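Side-chain contacts in acidocalcisomal pyrophosphatase (PDB 5C5V), which probably hydrolyses inorganic pyrophosphate to phosphate with the help of magnesium ions: residues K78-S81 and M82-D86; K6-M9 and S10-F13. One frame throughout, in Å; residues are numbered along the deposited sequence.

Contact 1 (K78-S81 and M82-D86); sequences KCFS and MVSAD
Ser84 lays its CB over one face of the Phe80 ring. This is a CH-pi contact: CB stands 4.2 Å from the centroid of the Phe80 ring, only 28° off the ring normal, and its closest ring atom is Phe80 CE2 at 3.8 Å. The first torsion of Phe80 explains the meeting. With CG opposite the backbone N (chi1 179°), the ring swings along the helix to the residue four places on. Val83 approaches differently, its side chain crossing that of Phe80 at about a right angle, with its CB 4.2 Å from Phe80 CD1 and oblique to the ring. On another flank, Met82 bends at its last torsion (chi3 51°), which brings its CE to 4.0 Å from Cys79 O. Backbone bonds fix the spacing: Ser84 N donates to Phe80 O at 2.7 Å, and Val83 N to Cys79 O at 3.3 Å. Outside the two segments, Trp68 packs on both Cys79 and Phe80, and Lys78 NZ forms a salt bridge with Asp44 OD2. These i to i+3 and i to i+4 pairings are those of a regular alpha-helix, here helix 73-87, packed against other helices of the EF-hand-like N-terminal region.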
loop_
_atom_site.group_PDB
_atom_site.type_symbol
_atom_site.label_atom_id
_atom_site.label_comp_id
_atom_site.label_asym_id
_atom_site.label_seq_id
_atom_site.Cartn_x
_atom_site.Cartn_y
_atom_site.Cartn_z
ATOM N N LYS A 78 19.082 51.401 2.518
ATOM C CA LYS A 78 18.193 51.961 1.503
ATOM C C LYS A 78 17.978 50.954 0.362
ATOM O O LYS A 78 16.831 50.661 -0.002
ATOM C CB LYS A 78 18.730 53.255 0.909
ATOM C CG LYS A 78 19.997 53.109 0.082
ATOM C CD LYS A 78 20.519 54.477 -0.317
ATOM C CE LYS A 78 21.818 54.390 -1.094
ATOM N NZ LYS A 78 22.310 55.753 -1.485
ATOM N N CYS A 79 19.065 50.388 -0.174
ATOM C CA CYS A 79 18.922 49.464 -1.294
ATOM C C CYS A 79 18.472 48.121 -0.735
ATOM O O CYS A 79 17.774 47.367 -1.404
ATOM C CB CYS A 79 20.228 49.302 -2.089
ATOM S SG CYS A 79 21.312 47.944 -1.516
ATOM N N PHE A 80 18.857 47.837 0.506
ATOM C CA PHE A 80 18.529 46.569 1.147
ATOM C C PHE A 80 17.026 46.351 1.266
ATOM O O PHE A 80 16.560 45.220 1.411
ATOM C CB PHE A 80 19.152 46.483 2.540
ATOM C CG PHE A 80 18.835 45.203 3.262
ATOM C CD1 PHE A 80 19.509 44.026 2.956
ATOM C CD2 PHE A 80 17.827 45.162 4.213
ATOM C CE1 PHE A 80 19.204 42.831 3.608
ATOM C CE2 PHE A 80 17.515 43.973 4.871
ATOM C CZ PHE A 80 18.204 42.806 4.564
ATOM N N SER A 81 16.257 47.426 1.236
ATOM C CA SER A 81 14.813 47.268 1.300
ATOM C C SER A 81 14.328 46.522 0.061
ATOM O O SER A 81 13.403 45.721 0.138
ATOM C CB SER A 81 14.114 48.619 1.426
ATOM O OG SER A 81 12.712 48.427 1.477
ATOM N N MET A 82 14.950 46.799 -1.083
ATOM C CA MET A 82 14.644 46.064 -2.306
ATOM C C MET A 82 15.103 44.614 -2.186
ATOM O O MET A 82 14.337 43.695 -2.445
ATOM C CB MET A 82 15.295 46.726 -3.523
ATOM C CG MET A 82 15.203 45.869 -4.789
ATOM S SD MET A 82 16.262 46.435 -6.141
ATOM C CE MET A 82 17.857 46.578 -5.334
ATOM N N VAL A 83 16.349 44.429 -1.763
ATOM C CA VAL A 83 16.927 43.107 -1.575
ATOM C C VAL A 83 16.047 42.258 -0.675
ATOM O O VAL A 83 15.739 41.099 -0.992
ATOM C CB VAL A 83 18.334 43.185 -0.952
ATOM C CG1 VAL A 83 18.836 41.800 -0.614
ATOM C CG2 VAL A 83 19.294 43.898 -1.886
ATOM N N SER A 84 15.624 42.849 0.438
ATOM C CA SER A 84 14.830 42.133 1.427
ATOM C C SER A 84 13.495 41.684 0.856
ATOM O O SER A 84 13.035 40.588 1.138
ATOM C CB SER A 84 14.603 43.011 2.663
ATOM O OG SER A 84 14.142 42.228 3.751
ATOM N N ALA A 85 12.880 42.529 0.040
ATOM C CA ALA A 85 11.603 42.187 -0.579
ATOM C C ALA A 85 11.736 40.994 -1.539
ATOM O O ALA A 85 10.849 40.139 -1.620
ATOM C CB ALA A 85 11.042 43.390 -1.316
ATOM N N ASP A 86 12.847 40.952 -2.266
ATOM C CA ASP A 86 13.054 39.947 -3.291
ATOM C C ASP A 86 13.616 38.634 -2.743
ATOM O O ASP A 86 13.320 37.572 -3.268
ATOM C CB ASP A 86 13.985 40.495 -4.373
ATOM C CG ASP A 86 13.304 41.500 -5.264
ATOM O OD1 ASP A 86 12.062 41.429 -5.377
ATOM O OD2 ASP A 86 14.002 42.344 -5.866
#

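Contact 2 (K6-M9 and S10-F13); sequences KKIM and SRLF
Arg11 folds its guanidinium back over the preceding turn, onto the backbone of Lys7 and Ile8, within alpha-helix 3-14, the first helix of an N-terminal region consistent with an EF-hand module. The backbone hydrogen bonds are those of a regular alpha-helix, each linking residues four apart. Ser10 N donates to Lys6 O and Phe13 N to Met9 O; Arg11 N reaches Lys7 O at 2.9 Å, and Leu12 N reaches Ile8 O at 3.0 Å.

The contacts of the arginine are of another kind. Its chain bends at chi3 (-65°), turning one guanidinium face onto the helix, so that Lys7 O stands over the centre of the group, 3.9 Å above its plane. Lys7 O therefore accepts the Arg11 N-H while its partial negative charge faces the flat cationic group, probably a favourable electrostatic contact. The guanidinium N-H groups are used elsewhere: NH2 donates to Phe87 O and NH1 forms a salt bridge with Glu119 OE1, which would help hold the plane against the helix. On the lysine side, Lys7 CB lies 4.1 Å from Arg11 NH1.

Van der Waals contacts complete the account. The side chains of Ile8 and Arg11 cross at a slant. Leu12, its CB pointing toward the earlier turn, sets that atom 3.4 Å from Met9 O. Nonpolar packing joins the helix to its neighbours: Val32 and Tyr35 of helix 26-36 pack against the Leu12 side chain, Met9 turns at both chi2 and chi3 and its compact chain packs on Phe64, Trp65 and Trp68 of helix 61-69, and Phe13 meets Phe61 edge-to-face. At the outer end of the arginine, Arg11 NH2 lies 3.7 Å from Ile8 CG1 and 3.8 Å from Ile8 CA.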
loop_
_atom_site.group_PDB
_atom_site.type_symbol
_atom_site.label_atom_id
_atom_site.label_comp_id
_atom_site.label_asym_id
_atom_site.label_seq_id
_atom_site.Cartn_x
_atom_site.Cartn_y
_atom_site.Cartn_z
ATOM N N LYS A 6 22.729 37.760 6.460
ATOM C CA LYS A 6 23.735 37.011 5.729
ATOM C C LYS A 6 23.104 35.951 4.809
ATOM O O LYS A 6 23.573 35.726 3.695
ATOM C CB LYS A 6 24.719 36.357 6.698
ATOM C CG LYS A 6 25.850 35.630 6.001
ATOM C CD LYS A 6 26.854 35.093 6.990
ATOM C CE LYS A 6 28.112 34.654 6.272
ATOM N NZ LYS A 6 29.170 34.203 7.213
ATOM N N LYS A 7 22.040 35.308 5.275
ATOM C CA LYS A 7 21.359 34.289 4.479
ATOM C C LYS A 7 20.602 34.908 3.311
ATOM O O LYS A 7 20.621 34.383 2.197
ATOM C CB LYS A 7 20.409 33.474 5.357
ATOM C CG LYS A 7 21.133 32.596 6.359
ATOM C CD LYS A 7 20.213 31.545 6.943
ATOM C CE LYS A 7 20.900 30.794 8.074
ATOM N NZ LYS A 7 21.839 29.741 7.555
ATOM N N ILE A 8 19.968 36.044 3.561
ATOM C CA ILE A 8 19.344 36.815 2.500
ATOM C C ILE A 8 20.359 37.149 1.408
ATOM O O ILE A 8 20.080 36.980 0.224
ATOM C CB ILE A 8 18.719 38.120 3.046
ATOM C CG1 ILE A 8 17.513 37.791 3.933
ATOM C CG2 ILE A 8 18.328 39.045 1.912
ATOM C CD1 ILE A 8 16.833 38.983 4.532
ATOM N N MET A 9 21.545 37.597 1.811
ATOM C CA MET A 9 22.570 37.987 0.849
ATOM C C MET A 9 23.168 36.770 0.165
ATOM O O MET A 9 23.634 36.848 -0.965
ATOM C CB MET A 9 23.682 38.794 1.534
ATOM C CG MET A 9 23.222 40.114 2.101
ATOM S SD MET A 9 22.470 41.202 0.883
ATOM C CE MET A 9 23.889 41.743 -0.060
ATOM N N SER A 10 23.157 35.647 0.870
ATOM C CA SER A 10 23.625 34.387 0.310
ATOM C C SER A 10 22.699 33.877 -0.802
ATOM O O SER A 10 23.166 33.366 -1.814
ATOM C CB SER A 10 23.766 33.352 1.412
ATOM O OG SER A 10 24.413 32.209 0.907
ATOM N N ARG A 11 21.391 34.014 -0.614
ATOM C CA ARG A 11 20.435 33.677 -1.670
ATOM C C ARG A 11 20.519 34.696 -2.817
ATOM O O ARG A 11 20.383 34.339 -3.991
ATOM C CB ARG A 11 19.013 33.606 -1.120
ATOM C CG ARG A 11 18.774 32.406 -0.212
ATOM C CD ARG A 11 17.305 32.251 0.146
ATOM N NE ARG A 11 16.825 33.364 0.950
ATOM C CZ ARG A 11 16.855 33.386 2.279
ATOM N NH1 ARG A 11 17.324 32.339 2.949
ATOM N NH2 ARG A 11 16.402 34.446 2.940
ATOM N N LEU A 12 20.772 35.957 -2.480
ATOM C CA LEU A 12 20.974 36.977 -3.487
ATOM C C LEU A 12 22.164 36.617 -4.377
ATOM O O LEU A 12 22.119 36.757 -5.599
ATOM C CB LEU A 12 21.204 38.349 -2.813
ATOM C CG LEU A 12 21.575 39.616 -3.594
ATOM C CD1 LEU A 12 23.035 39.634 -3.959
ATOM C CD2 LEU A 12 20.732 39.764 -4.832
ATOM N N PHE A 13 23.236 36.186 -3.729
ATOM C CA PHE A 13 24.475 35.836 -4.400
ATOM C C PHE A 13 24.236 34.673 -5.377
ATOM O O PHE A 13 24.723 34.679 -6.509
ATOM C CB PHE A 13 25.538 35.489 -3.357
ATOM C CG PHE A 13 26.900 35.285 -3.925
ATOM C CD1 PHE A 13 27.272 34.064 -4.454
ATOM C CD2 PHE A 13 27.826 36.311 -3.911
ATOM C CE1 PHE A 13 28.540 33.879 -4.975
ATOM C CE2 PHE A 13 29.087 36.130 -4.429
ATOM C CZ PHE A 13 29.446 34.910 -4.958
#

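Contacts 1 and 2 belong to separate helices, 73-87 and 3-14, yet their centres are about 11 Å apart and their side chains meet directly. Val83 CG1 of contact 1 packs at 3.8 Å on Ile8 CG2 of contact 2. The same Val83 CG1 lies 4.0 Å from Met9 SD. Ile8 CD1 lies 4.1 Å from Phe80 CZ, so the Phe80 ring also touches the neighbouring helix. Both contacts sit well out from the middle of the chain, their centres about 31 and 27 Å from its centre, on the same side. Neither segment pair includes any residue of the magnesium and imidodiphosphate site, which lies in the pyrophosphatase domain.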